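Local atomic coordinates of uncharacterized protein (Candida albicans, PDB entry 5K04), a protein that probably serves as the non-catalytic auxiliary subunit, MDM20, of the NatB N-terminal acetyltransferase complex, which acetylates protein N-termini. Residues A[414-419]-A[430-435]. Residues are numbered along the deposited sequence; the frame is centred on the assembly and turned at random.
Sequences WLMKLY and PIYNGL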
loop_
_atom_site.group_PDB
_atom_site.type_symbol
_atom_site.label_atom_id
_atom_site.label_comp_id
_atom_site.label_asym_id
_atom_site.label_seq_id
_atom_site.Cartn_x
_atom_site.Cartn_y
_atom_site.Cartn_z
ATOM N N TRP A 414 12.266 13.379 3.219
ATOM C CA TRP A 414 13.694 13.451 2.943
ATOM C C TRP A 414 14.493 13.537 4.239
ATOM O O TRP A 414 15.536 12.888 4.376
ATOM C CB TRP A 414 13.986 14.648 2.030
ATOM C CG TRP A 414 13.851 14.303 0.593
ATOM C CD1 TRP A 414 12.772 14.551 -0.217
ATOM C CD2 TRP A 414 14.803 13.591 -0.212
ATOM N NE1 TRP A 414 13.003 14.060 -1.477
ATOM C CE2 TRP A 414 14.239 13.459 -1.501
ATOM C CE3 TRP A 414 16.071 13.048 0.033
ATOM C CZ2 TRP A 414 14.905 12.806 -2.555
ATOM C CZ3 TRP A 414 16.746 12.411 -1.019
ATOM C CH2 TRP A 414 16.154 12.295 -2.299
ATOM N N LEU A 415 13.998 14.316 5.209
ATOM C CA LEU A 415 14.652 14.396 6.512
ATOM C C LEU A 415 14.802 13.008 7.134
ATOM O O LEU A 415 15.856 12.678 7.697
ATOM C CB LEU A 415 13.855 15.324 7.434
ATOM C CG LEU A 415 14.466 15.556 8.814
ATOM C CD1 LEU A 415 15.916 16.056 8.656
ATOM C CD2 LEU A 415 13.627 16.540 9.618
ATOM N N MET A 416 13.762 12.173 7.023
ATOM C CA MET A 416 13.869 10.801 7.520
ATOM C C MET A 416 14.901 10.001 6.728
ATOM O O MET A 416 15.687 9.247 7.316
ATOM C CB MET A 416 12.495 10.124 7.501
ATOM C CG MET A 416 11.621 10.517 8.690
ATOM S SD MET A 416 10.172 9.536 9.000
ATOM C CE MET A 416 9.316 9.945 7.550
ATOM N N LYS A 417 14.947 10.187 5.400
ATOM C CA LYS A 417 15.941 9.480 4.583
ATOM C C LYS A 417 17.360 9.842 5.007
ATOM O O LYS A 417 18.220 8.964 5.128
ATOM C CB LYS A 417 15.734 9.788 3.093
ATOM C CG LYS A 417 14.401 9.301 2.556
ATOM C CD LYS A 417 14.191 9.596 1.061
ATOM C CE LYS A 417 15.307 9.045 0.189
ATOM N NZ LYS A 417 14.970 9.187 -1.267
ATOM N N LEU A 418 17.625 11.139 5.229
ATOM C CA LEU A 418 18.955 11.568 5.663
ATOM C C LEU A 418 19.310 10.963 7.018
ATOM O O LEU A 418 20.395 10.398 7.185
ATOM C CB LEU A 418 19.042 13.096 5.738
ATOM C CG LEU A 418 18.877 13.970 4.481
ATOM C CD1 LEU A 418 19.505 15.357 4.674
ATOM C CD2 LEU A 418 19.444 13.330 3.276
ATOM N N TYR A 419 18.391 11.068 7.997
ATOM C CA TYR A 419 18.607 10.458 9.305
ATOM C C TYR A 419 18.853 8.967 9.189
ATOM O O TYR A 419 19.547 8.382 10.035
ATOM C CB TYR A 419 17.406 10.681 10.220
ATOM C CG TYR A 419 17.325 12.030 10.917
ATOM C CD1 TYR A 419 18.457 12.655 11.437
ATOM C CD2 TYR A 419 16.102 12.658 11.089
ATOM C CE1 TYR A 419 18.362 13.892 12.093
ATOM C CE2 TYR A 419 15.999 13.877 11.712
ATOM C CZ TYR A 419 17.126 14.500 12.216
ATOM O OH TYR A 419 16.984 15.713 12.845
ATOM N N PRO A 430 9.516 10.567 15.554
ATOM C CA PRO A 430 8.737 11.802 15.756
ATOM C C PRO A 430 8.255 12.425 14.451
ATOM O O PRO A 430 7.144 12.969 14.390
ATOM C CB PRO A 430 9.725 12.710 16.508
ATOM C CG PRO A 430 10.628 11.737 17.251
ATOM C CD PRO A 430 10.824 10.620 16.247
ATOM N N ILE A 431 9.054 12.319 13.389
ATOM C CA ILE A 431 8.675 12.875 12.092
ATOM C C ILE A 431 7.558 12.055 11.465
ATOM O O ILE A 431 6.539 12.599 11.022
ATOM C CB ILE A 431 9.906 12.938 11.175
ATOM C CG1 ILE A 431 10.999 13.790 11.837
ATOM C CG2 ILE A 431 9.532 13.484 9.813
ATOM C CD1 ILE A 431 12.357 13.610 11.216
ATOM N N TYR A 432 7.750 10.733 11.420
ATOM C CA TYR A 432 6.752 9.783 10.919
ATOM C C TYR A 432 5.401 9.986 11.590
ATOM O O TYR A 432 4.361 10.067 10.920
ATOM C CB TYR A 432 7.269 8.360 11.166
ATOM C CG TYR A 432 6.474 7.198 10.586
ATOM C CD1 TYR A 432 5.396 6.637 11.265
ATOM C CD2 TYR A 432 6.841 6.632 9.375
ATOM C CE1 TYR A 432 4.689 5.544 10.728
ATOM C CE2 TYR A 432 6.146 5.553 8.833
ATOM C CZ TYR A 432 5.077 5.013 9.510
ATOM O OH TYR A 432 4.404 3.941 8.945
ATOM N N ASN A 433 5.407 10.103 12.923
ATOM C CA ASN A 433 4.168 10.306 13.673
ATOM C C ASN A 433 3.590 11.710 13.490
ATOM O O ASN A 433 2.373 11.887 13.591
ATOM C CB ASN A 433 4.417 10.039 15.153
ATOM C CG ASN A 433 4.692 8.580 15.444
ATOM O OD1 ASN A 433 4.266 7.694 14.709
ATOM N ND2 ASN A 433 5.397 8.324 16.538
ATOM N N GLY A 434 4.438 12.724 13.274
ATOM C CA GLY A 434 3.936 14.056 12.972
ATOM C C GLY A 434 3.258 14.154 11.615
ATOM O O GLY A 434 2.521 15.115 11.365
ATOM N N LEU A 435 3.498 13.177 10.734
ATOM C CA LEU A 435 2.807 13.068 9.454
ATOM C C LEU A 435 1.466 12.353 9.580
ATOM O O LEU A 435 0.722 12.267 8.591
ATOM C CB LEU A 435 3.695 12.339 8.445
ATOM C CG LEU A 435 4.765 13.203 7.760
ATOM C CD1 LEU A 435 5.784 12.342 7.030
ATOM C CD2 LEU A 435 4.120 14.174 6.790
#
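Ile431 and Met416 carry most of this contact. The two side chains run alongside each other, pointing opposite ways, with Met416 CG 3.8 Å from Ile431 CG2. The CD1 methyl of Ile431 reaches two residues of helix 409-419, Leu415 and Tyr419. Ile431 CD1 lies 3.6 Å from Leu415 CD2. At the edge of the Tyr419 ring, near its plane, Ile431 CD1 is 3.7 Å from Tyr419 CE2. CG1 of Ile431 stands opposite its own carbonyl carbon (chi1 -58°), and the extended chi2 carries CD1 out to both neighbours. Met416 SD sits 3.6 Å from the backbone N of Tyr432, and close to Tyr432 CB as well. Helix segments 414-419 and 430-434 pack antiparallel as a helical hairpin, at 160° between their N-to-C directions and with their axes 10.3 Å apart at closest approach. This is consistent with the TPR-like helical pairs of the NatB auxiliary subunit family. Packing is looser toward Leu435, where Met416 bends at chi3 and its CE comes only within 4.3 Å of Leu435 CD1. Leu435 also touches Tyr409, Lys412 and Leu413 of helix 409-419. The Tyr432 ring has Met416 SD at its edge, and its OH is hydrogen-bonded to His442 ND1. The solvent side is that of helix 429-434, where Pro430, Asn433 and Gly434 are exposed.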